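Local coordinates for protein glutathione S-transferase (Acinetobacter baumannii, PDB 4MP4) that probably catalyses the conjugation of glutathione to electrophilic substrates, at residues R98-Q103 and F158-W163. Sequence-based numbering, arbitrary orientation.
Sequences RARARQ and FLFGSW
Arg100, whose aliphatic part rests against Phe160, sends NH2 to two acceptors: Ala70 O of the second subunit, its stronger partner, and Gln103 OE1, one turn ahead on the same helix. The latter bond is short, Arg100 NH2 to Gln103 OE1 2.8 Å, yet its N-H...O angle of only 128° marks it as weak. Gln103 OE1 also accepts from Ser72 N of the second subunit, so amide and guanidinium are held together at the dimer interface.

Across the contact itself there is no hydrogen bond, and the 130 Å² buried are mostly the work of the Phe160 ring. With chi1 at -58°, its CG lies beside the backbone N and opposite the carbonyl carbon, and the outer end of the ring reaches the helix. Arg100 CG meets Phe160 CE1 at 3.6 Å, near the ring plane and therefore at its edge. Ala101 CB comes obliquely to Phe160 CE2, also at 3.6 Å, while Phe160 CZ comes within 3.6 Å of Ala101 CA, so that the ring bears directly on the helix backbone. Arg100 touches the ring through CB and CG; bent at chi2 and again at chi3, its chain carries the charged end away, and the 51° between guanidinium and ring planes agrees with the absence of a stack. Leu159 CB lies 3.6 Å above the plane of the Phe160 ring, offset toward its rim, and Pro92 also touches Phe160.

Leu159 N bonds to Asp167 OD1 in the first turn of helix 165-178, tying the loop to that helix, and Val166 packs on both Leu159 and Ala101. The arrangement belongs to the all-helical C-terminal domain of the glutathione S-transferase fold, where the loop leading into helix 165-178 packs through Phe160 against helix 95-110, whose Arg98 and Arg102 form salt bridges with Glu83 of the second subunit.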
loop_
_atom_site.group_PDB
_atom_site.type_symbol
_atom_site.label_atom_id
_atom_site.label_comp_id
_atom_site.label_asym_id
_atom_site.label_seq_id
_atom_site.Cartn_x
_atom_site.Cartn_y
_atom_site.Cartn_z
ATOM N N ARG A 98 -13.224 -2.836 9.089
ATOM C CA ARG A 98 -12.098 -3.484 8.404
ATOM C C ARG A 98 -11.602 -2.687 7.195
ATOM O O ARG A 98 -10.392 -2.566 6.965
ATOM C CB ARG A 98 -12.455 -4.901 7.966
ATOM C CG ARG A 98 -11.354 -5.607 7.161
ATOM C CD ARG A 98 -11.898 -6.884 6.552
ATOM N NE ARG A 98 -12.742 -7.507 7.550
ATOM C CZ ARG A 98 -14.003 -7.869 7.375
ATOM N NH1 ARG A 98 -14.597 -7.733 6.197
ATOM N NH2 ARG A 98 -14.650 -8.401 8.395
ATOM N N ALA A 99 -12.538 -2.151 6.429
ATOM C CA ALA A 99 -12.199 -1.302 5.298
ATOM C C ALA A 99 -11.484 -0.055 5.811
ATOM O O ALA A 99 -10.422 0.318 5.296
ATOM C CB ALA A 99 -13.440 -0.943 4.494
ATOM N N ARG A 100 -12.045 0.562 6.850
ATOM C CA ARG A 100 -11.415 1.735 7.461
ATOM C C ARG A 100 -10.007 1.366 7.959
ATOM O O ARG A 100 -9.040 2.107 7.733
ATOM C CB ARG A 100 -12.289 2.329 8.582
ATOM C CG ARG A 100 -11.699 3.566 9.291
ATOM C CD ARG A 100 -11.842 4.897 8.493
ATOM N NE ARG A 100 -13.226 5.359 8.404
ATOM C CZ ARG A 100 -13.921 5.463 7.271
ATOM N NH1 ARG A 100 -15.186 5.891 7.294
ATOM N NH2 ARG A 100 -13.359 5.142 6.113
ATOM N N ALA A 101 -9.882 0.210 8.603
ATOM C CA ALA A 101 -8.564 -0.254 9.030
ATOM C C ALA A 101 -7.573 -0.395 7.857
ATOM O O ALA A 101 -6.436 0.067 7.946
ATOM C CB ALA A 101 -8.662 -1.555 9.830
ATOM N N ARG A 102 -8.005 -1.015 6.761
ATOM C CA ARG A 102 -7.157 -1.114 5.569
ATOM C C ARG A 102 -6.812 0.258 5.015
ATOM O O ARG A 102 -5.727 0.469 4.489
ATOM C CB ARG A 102 -7.825 -1.962 4.486
ATOM C CG ARG A 102 -7.839 -3.457 4.807
ATOM C CD ARG A 102 -8.361 -4.265 3.635
ATOM N NE ARG A 102 -8.432 -5.686 3.954
ATOM C CZ ARG A 102 -9.549 -6.404 3.949
ATOM N NH1 ARG A 102 -10.705 -5.848 3.614
ATOM N NH2 ARG A 102 -9.506 -7.688 4.254
ATOM N N GLN A 103 -7.734 1.202 5.149
ATOM C CA GLN A 103 -7.489 2.548 4.658
ATOM C C GLN A 103 -6.391 3.281 5.447
ATOM O O GLN A 103 -5.472 3.872 4.859
ATOM C CB GLN A 103 -8.782 3.343 4.643
ATOM C CG GLN A 103 -8.607 4.843 4.574
ATOM C CD GLN A 103 -9.918 5.555 4.873
ATOM O OE1 GLN A 103 -10.983 5.054 4.544
ATOM N NE2 GLN A 103 -9.844 6.706 5.512
ATOM N N PHE A 158 -8.439 1.556 21.852
ATOM C CA PHE A 158 -7.972 1.102 20.538
ATOM C C PHE A 158 -8.751 1.808 19.429
ATOM O O PHE A 158 -9.775 2.416 19.695
ATOM C CB PHE A 158 -8.147 -0.405 20.410
ATOM C CG PHE A 158 -7.419 -1.182 21.462
ATOM C CD1 PHE A 158 -6.056 -1.428 21.342
ATOM C CD2 PHE A 158 -8.086 -1.654 22.579
ATOM C CE1 PHE A 158 -5.375 -2.145 22.306
ATOM C CE2 PHE A 158 -7.412 -2.372 23.547
ATOM C CZ PHE A 158 -6.053 -2.617 23.410
ATOM N N LEU A 159 -8.264 1.724 18.192
ATOM C CA LEU A 159 -8.866 2.447 17.068
ATOM C C LEU A 159 -10.269 1.972 16.711
ATOM O O LEU A 159 -11.137 2.778 16.381
ATOM C CB LEU A 159 -7.979 2.309 15.829
ATOM C CG LEU A 159 -6.744 3.203 15.734
ATOM C CD1 LEU A 159 -5.863 2.729 14.573
ATOM C CD2 LEU A 159 -7.172 4.664 15.568
ATOM N N PHE A 160 -10.484 0.664 16.778
ATOM C CA PHE A 160 -11.691 0.051 16.241
ATOM C C PHE A 160 -12.413 -0.833 17.260
ATOM O O PHE A 160 -13.019 -1.846 16.902
ATOM C CB PHE A 160 -11.344 -0.748 14.976
ATOM C CG PHE A 160 -10.692 0.082 13.912
ATOM C CD1 PHE A 160 -11.402 1.091 13.272
ATOM C CD2 PHE A 160 -9.362 -0.115 13.574
ATOM C CE1 PHE A 160 -10.800 1.885 12.302
ATOM C CE2 PHE A 160 -8.761 0.664 12.606
ATOM C CZ PHE A 160 -9.481 1.669 11.967
ATOM N N GLY A 161 -12.356 -0.435 18.526
ATOM C CA GLY A 161 -12.988 -1.187 19.599
ATOM C C GLY A 161 -11.952 -2.011 20.331
ATOM O O GLY A 161 -11.404 -1.598 21.358
ATOM N N SER A 162 -11.662 -3.178 19.779
ATOM C CA SER A 162 -10.588 -4.005 20.300
ATOM C C SER A 162 -9.333 -3.841 19.458
ATOM O O SER A 162 -9.355 -3.265 18.378
ATOM C CB SER A 162 -11.018 -5.475 20.356
ATOM O OG SER A 162 -11.472 -5.929 19.100
ATOM N N TRP A 163 -8.233 -4.354 19.971
ATOM C CA TRP A 163 -6.958 -4.240 19.306
ATOM C C TRP A 163 -6.973 -4.754 17.856
ATOM O O TRP A 163 -7.582 -5.773 17.555
ATOM C CB TRP A 163 -5.906 -4.989 20.117
ATOM C CG TRP A 163 -4.553 -4.809 19.544
ATOM C CD1 TRP A 163 -3.667 -3.804 19.828
ATOM C CD2 TRP A 163 -3.923 -5.632 18.561
ATOM N NE1 TRP A 163 -2.525 -3.963 19.092
ATOM C CE2 TRP A 163 -2.653 -5.074 18.296
ATOM C CE3 TRP A 163 -4.311 -6.784 17.867
ATOM C CZ2 TRP A 163 -1.762 -5.624 17.381
ATOM C CZ3 TRP A 163 -3.422 -7.339 16.953
ATOM C CH2 TRP A 163 -2.162 -6.756 16.720
#